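Local structure of IroE protein (Escherichia coli, 2GZS) at residues Y94-H106 / L175-T187. The protein hydrolyses the trilactone of enterobactin and its C-glucosylated derivatives, preferring the iron-free siderophores and mostly cutting once to give linear trimers. Sequence-based numbering, arbitrary orientation.
Sequences YTPAAESRKTDLH and LGRGYDALLSRVT. With DFP (diisopropyl phosphonate), chain B.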
loop_
_atom_site.group_PDB
_atom_site.type_symbol
_atom_site.label_atom_id
_atom_site.label_comp_id
_atom_site.label_asym_id
_atom_site.label_seq_id
_atom_site.Cartn_x
_atom_site.Cartn_y
_atom_site.Cartn_z
ATOM N N TYR A 94 -5.582 6.543 -7.518
ATOM C CA TYR A 94 -5.362 5.123 -7.260
ATOM C C TYR A 94 -5.860 4.203 -8.340
ATOM O O TYR A 94 -5.609 2.973 -8.314
ATOM C CB TYR A 94 -6.014 4.706 -5.924
ATOM C CG TYR A 94 -5.466 5.418 -4.689
ATOM C CD1 TYR A 94 -4.387 6.286 -4.704
ATOM C CD2 TYR A 94 -6.104 5.164 -3.472
ATOM C CE1 TYR A 94 -3.930 6.913 -3.526
ATOM C CE2 TYR A 94 -5.673 5.777 -2.301
ATOM C CZ TYR A 94 -4.591 6.644 -2.349
ATOM O OH TYR A 94 -4.161 7.262 -1.180
ATOM N N THR A 95 -6.561 4.800 -9.323
ATOM C CA THR A 95 -7.211 3.915 -10.274
ATOM C C THR A 95 -6.557 3.877 -11.656
ATOM O O THR A 95 -6.120 4.906 -12.177
ATOM C CB THR A 95 -8.689 4.342 -10.505
ATOM O OG1 THR A 95 -8.695 5.740 -10.860
ATOM C CG2 THR A 95 -9.556 4.071 -9.286
ATOM N N PRO A 96 -6.500 2.711 -12.295
ATOM C CA PRO A 96 -5.983 2.575 -13.672
ATOM C C PRO A 96 -7.142 2.881 -14.631
ATOM O O PRO A 96 -8.324 2.964 -14.201
ATOM C CB PRO A 96 -5.614 1.080 -13.766
ATOM C CG PRO A 96 -6.674 0.451 -12.927
ATOM C CD PRO A 96 -6.933 1.391 -11.752
ATOM N N ALA A 97 -6.883 2.995 -15.910
ATOM C CA ALA A 97 -7.912 3.195 -16.928
ATOM C C ALA A 97 -9.163 2.339 -16.844
ATOM O O ALA A 97 -10.255 2.906 -16.953
ATOM C CB ALA A 97 -7.254 2.861 -18.279
ATOM N N ALA A 98 -8.969 1.052 -16.685
ATOM C CA ALA A 98 -9.955 -0.023 -16.703
ATOM C C ALA A 98 -11.072 0.223 -15.702
ATOM O O ALA A 98 -12.219 -0.182 -15.921
ATOM C CB ALA A 98 -9.240 -1.336 -16.405
ATOM N N GLU A 99 -10.769 0.915 -14.592
ATOM C CA GLU A 99 -11.826 1.102 -13.599
ATOM C C GLU A 99 -13.036 1.829 -14.166
ATOM O O GLU A 99 -14.120 1.663 -13.587
ATOM C CB GLU A 99 -11.243 1.844 -12.380
ATOM C CG GLU A 99 -12.174 2.041 -11.190
ATOM C CD GLU A 99 -12.601 0.756 -10.527
ATOM O OE1 GLU A 99 -12.088 -0.350 -10.803
ATOM O OE2 GLU A 99 -13.560 0.730 -9.685
ATOM N N SER A 100 -12.991 2.620 -15.235
ATOM C CA SER A 100 -14.150 3.339 -15.755
ATOM C C SER A 100 -14.698 2.745 -17.052
ATOM O O SER A 100 -15.429 3.390 -17.816
ATOM C CB SER A 100 -13.811 4.808 -16.040
ATOM O OG SER A 100 -12.882 4.902 -17.114
ATOM N N ARG A 101 -14.342 1.512 -17.335
ATOM C CA ARG A 101 -14.868 0.866 -18.549
ATOM C C ARG A 101 -16.373 0.645 -18.472
ATOM O O ARG A 101 -16.834 0.125 -17.442
ATOM C CB ARG A 101 -14.111 -0.447 -18.753
ATOM C CG ARG A 101 -12.599 -0.179 -18.751
ATOM C CD ARG A 101 -11.967 -0.451 -20.103
ATOM N NE ARG A 101 -11.313 0.717 -20.675
ATOM C CZ ARG A 101 -11.786 1.948 -20.822
ATOM N NH1 ARG A 101 -13.003 2.277 -20.426
ATOM N NH2 ARG A 101 -11.025 2.889 -21.384
ATOM N N LYS A 102 -17.105 1.041 -19.523
ATOM C CA LYS A 102 -18.542 0.759 -19.607
ATOM C C LYS A 102 -19.341 1.249 -18.395
ATOM O O LYS A 102 -20.115 0.481 -17.821
ATOM C CB LYS A 102 -18.754 -0.750 -19.768
ATOM C CG LYS A 102 -17.765 -1.366 -20.756
ATOM C CD LYS A 102 -18.494 -2.091 -21.879
ATOM C CE LYS A 102 -17.701 -2.024 -23.183
ATOM N NZ LYS A 102 -18.249 -2.945 -24.218
ATOM N N THR A 103 -19.134 2.498 -18.024
ATOM C CA THR A 103 -19.857 3.080 -16.895
ATOM C C THR A 103 -19.930 4.577 -16.984
ATOM O O THR A 103 -19.115 5.259 -17.610
ATOM C CB THR A 103 -19.126 2.740 -15.582
ATOM O OG1 THR A 103 -19.908 3.167 -14.467
ATOM C CG2 THR A 103 -17.816 3.542 -15.504
ATOM N N ASP A 104 -20.912 5.172 -16.286
ATOM C CA ASP A 104 -20.764 6.632 -16.196
ATOM C C ASP A 104 -20.591 7.056 -14.739
ATOM O O ASP A 104 -20.925 8.203 -14.434
ATOM C CB ASP A 104 -21.976 7.310 -16.822
ATOM C CG ASP A 104 -21.808 7.332 -18.346
ATOM O OD1 ASP A 104 -20.668 7.566 -18.812
ATOM O OD2 ASP A 104 -22.829 7.115 -19.041
ATOM N N LEU A 105 -20.057 6.133 -13.955
ATOM C CA LEU A 105 -19.805 6.484 -12.546
ATOM C C LEU A 105 -18.766 7.606 -12.477
ATOM O O LEU A 105 -18.831 8.485 -11.626
ATOM C CB LEU A 105 -19.250 5.308 -11.745
ATOM C CG LEU A 105 -18.614 5.634 -10.393
ATOM C CD1 LEU A 105 -19.640 6.171 -9.393
ATOM C CD2 LEU A 105 -17.937 4.353 -9.899
ATOM N N HIS A 106 -17.851 7.530 -13.422
ATOM C CA HIS A 106 -16.799 8.560 -13.477
ATOM C C HIS A 106 -17.074 9.455 -14.693
ATOM O O HIS A 106 -16.161 10.109 -15.210
ATOM C CB HIS A 106 -15.389 7.960 -13.495
ATOM C CG HIS A 106 -15.121 6.894 -12.486
ATOM N ND1 HIS A 106 -14.869 7.196 -11.172
ATOM C CD2 HIS A 106 -15.047 5.538 -12.559
ATOM C CE1 HIS A 106 -14.671 6.080 -10.480
ATOM N NE2 HIS A 106 -14.773 5.044 -11.303
ATOM N N LEU A 175 -13.450 -5.002 -4.259
ATOM C CA LEU A 175 -14.463 -3.951 -4.176
ATOM C C LEU A 175 -14.520 -3.079 -5.454
ATOM O O LEU A 175 -15.493 -2.305 -5.602
ATOM C CB LEU A 175 -14.213 -3.059 -2.946
ATOM C CG LEU A 175 -14.200 -3.836 -1.624
ATOM C CD1 LEU A 175 -13.894 -2.871 -0.485
ATOM C CD2 LEU A 175 -15.564 -4.537 -1.467
ATOM N N GLY A 176 -13.470 -3.174 -6.269
ATOM C CA GLY A 176 -13.338 -2.271 -7.465
ATOM C C GLY A 176 -13.988 -2.833 -8.715
ATOM O O GLY A 176 -14.093 -4.020 -8.980
ATOM N N ARG A 177 -14.547 -1.871 -9.522
ATOM C CA ARG A 177 -15.156 -2.354 -10.773
ATOM C C ARG A 177 -14.167 -3.050 -11.706
ATOM O O ARG A 177 -14.492 -3.977 -12.452
ATOM C CB ARG A 177 -15.685 -1.136 -11.532
ATOM C CG ARG A 177 -16.801 -0.366 -10.867
ATOM C CD ARG A 177 -17.233 0.709 -11.903
ATOM N NE ARG A 177 -17.943 0.025 -12.993
ATOM C CZ ARG A 177 -17.540 -0.198 -14.237
ATOM N NH1 ARG A 177 -16.359 0.163 -14.751
ATOM N NH2 ARG A 177 -18.403 -0.849 -15.021
ATOM N N GLY A 178 -12.923 -2.587 -11.690
ATOM C CA GLY A 178 -12.018 -3.223 -12.671
ATOM C C GLY A 178 -11.113 -4.262 -12.034
ATOM O O GLY A 178 -9.993 -4.566 -12.478
ATOM N N TYR A 179 -11.579 -4.855 -10.918
ATOM C CA TYR A 179 -10.847 -5.942 -10.262
ATOM C C TYR A 179 -10.528 -7.075 -11.208
ATOM O O TYR A 179 -9.411 -7.541 -11.328
ATOM C CB TYR A 179 -11.692 -6.484 -9.096
ATOM C CG TYR A 179 -11.398 -7.780 -8.414
ATOM C CD1 TYR A 179 -10.168 -7.885 -7.763
ATOM C CD2 TYR A 179 -12.261 -8.880 -8.364
ATOM C CE1 TYR A 179 -9.818 -9.050 -7.107
ATOM C CE2 TYR A 179 -11.924 -10.052 -7.697
ATOM C CZ TYR A 179 -10.686 -10.123 -7.068
ATOM O OH TYR A 179 -10.262 -11.239 -6.373
ATOM N N ASP A 180 -11.539 -7.613 -11.908
ATOM C CA ASP A 180 -11.303 -8.745 -12.781
ATOM C C ASP A 180 -10.383 -8.350 -13.927
ATOM O O ASP A 180 -9.600 -9.249 -14.306
ATOM C CB ASP A 180 -12.613 -9.321 -13.360
ATOM C CG ASP A 180 -13.479 -9.979 -12.269
ATOM O OD1 ASP A 180 -13.204 -11.158 -11.979
ATOM O OD2 ASP A 180 -14.412 -9.349 -11.742
ATOM N N ALA A 181 -10.545 -7.117 -14.414
ATOM C CA ALA A 181 -9.624 -6.745 -15.531
ATOM C C ALA A 181 -8.169 -6.722 -15.082
ATOM O O ALA A 181 -7.205 -7.116 -15.763
ATOM C CB ALA A 181 -9.943 -5.372 -16.091
ATOM N N LEU A 182 -7.962 -6.231 -13.849
ATOM C CA LEU A 182 -6.616 -6.252 -13.254
ATOM C C LEU A 182 -6.154 -7.647 -12.949
ATOM O O LEU A 182 -4.964 -7.966 -13.217
ATOM C CB LEU A 182 -6.630 -5.470 -11.917
ATOM C CG LEU A 182 -5.723 -4.320 -11.590
ATOM C CD1 LEU A 182 -5.009 -3.725 -12.783
ATOM C CD2 LEU A 182 -6.532 -3.235 -10.848
ATOM N N LEU A 183 -7.003 -8.508 -12.387
ATOM C CA LEU A 183 -6.537 -9.896 -12.223
ATOM C C LEU A 183 -6.130 -10.609 -13.512
ATOM O O LEU A 183 -5.225 -11.432 -13.558
ATOM C CB LEU A 183 -7.629 -10.789 -11.594
ATOM C CG LEU A 183 -7.683 -10.714 -10.070
ATOM C CD1 LEU A 183 -8.720 -11.690 -9.526
ATOM C CD2 LEU A 183 -6.302 -10.948 -9.469
ATOM N N SER A 184 -6.866 -10.317 -14.566
ATOM C CA SER A 184 -6.608 -10.818 -15.914
ATOM C C SER A 184 -5.215 -10.379 -16.362
ATOM O O SER A 184 -4.433 -11.160 -16.925
ATOM C CB SER A 184 -7.682 -10.284 -16.864
ATOM O OG SER A 184 -7.516 -10.968 -18.110
ATOM N N ARG A 185 -4.861 -9.119 -16.058
ATOM C CA ARG A 185 -3.472 -8.734 -16.407
ATOM C C ARG A 185 -2.448 -9.390 -15.495
ATOM O O ARG A 185 -1.346 -9.788 -15.942
ATOM C CB ARG A 185 -3.317 -7.227 -16.294
ATOM C CG ARG A 185 -4.163 -6.384 -17.237
ATOM C CD ARG A 185 -4.278 -4.908 -16.852
ATOM N NE ARG A 185 -3.041 -4.171 -16.738
ATOM C CZ ARG A 185 -2.590 -3.117 -16.091
ATOM N NH1 ARG A 185 -3.323 -2.375 -15.258
ATOM N NH2 ARG A 185 -1.308 -2.741 -16.262
ATOM N N VAL A 186 -2.789 -9.514 -14.213
ATOM C CA VAL A 186 -1.852 -10.121 -13.260
ATOM C C VAL A 186 -1.494 -11.526 -13.646
ATOM O O VAL A 186 -0.371 -12.003 -13.649
ATOM C CB VAL A 186 -2.452 -10.110 -11.815
ATOM C CG1 VAL A 186 -1.687 -11.100 -10.956
ATOM C CG2 VAL A 186 -2.461 -8.688 -11.264
ATOM N N THR A 187 -2.498 -12.357 -14.038
ATOM C CA THR A 187 -2.181 -13.745 -14.299
ATOM C C THR A 187 -1.645 -13.915 -15.745
ATOM O O THR A 187 -1.245 -15.038 -16.018
ATOM C CB THR A 187 -3.393 -14.685 -14.084
ATOM O OG1 THR A 187 -4.504 -14.287 -14.915
ATOM C CG2 THR A 187 -3.927 -14.560 -12.651
HETATM C C1 DFP B . -14.671 0.900 0.144
HETATM C C2 DFP B . -15.985 1.669 -0.010
HETATM C C3 DFP B . -14.277 0.701 1.600
HETATM C "C1'" DFP B . -14.096 1.567 -4.290
HETATM C "C2'" DFP B . -13.628 0.277 -4.898
HETATM C "C3'" DFP B . -15.571 1.803 -4.759
HETATM P P DFP B . -12.995 1.549 -1.867
HETATM O O1P DFP B . -13.669 1.767 -0.474
HETATM O O2P DFP B . -14.187 1.418 -2.894
HETATM O O3P DFP B . -12.024 2.659 -2.237
#
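Glu-99 and Arg-177 exchange hydrogen bonds through each other's backbone, their charged ends staying apart. The Glu-99 carboxylate grips two successive amides of the turn leading into helix 179-187: OE2 takes Arg-177 N on its syn side at 2.8 Å, and OE1 takes Gly-178 N, the N-cap residue, from above the carboxylate plane at a short 2.5 Å. A bend at chi2 (64°) brings the carboxylate to this turn, while Tyr-150 and Leu-153 of helix 150-161 also touch the side chain. With an alanine here, both turn amides would probably be left without their acceptor and the turn freer to shift. In return, Arg-177 NH1 gives a nearly straight bond (163°) to Glu-99 O, 2.9 Å away in the guanidinium plane, and a second to Arg-101 O at 2.7 Å; NH2 adds a weak one to Arg-101 O. Thr-103 CB lies 3.6 Å over one guanidinium face. Apolar contacts are fewer: Ala-98 CB meets Ala-181 CB, and Pro-96 CG meets Leu-182 CD2. Because Gly-176, beginning this turn, lines the diisopropyl phosphonate pocket with Leu-175, the carboxylate probably helps fix one wall of the active site; its negative charge would also be expected to suit the N-terminal end of helix 179-187.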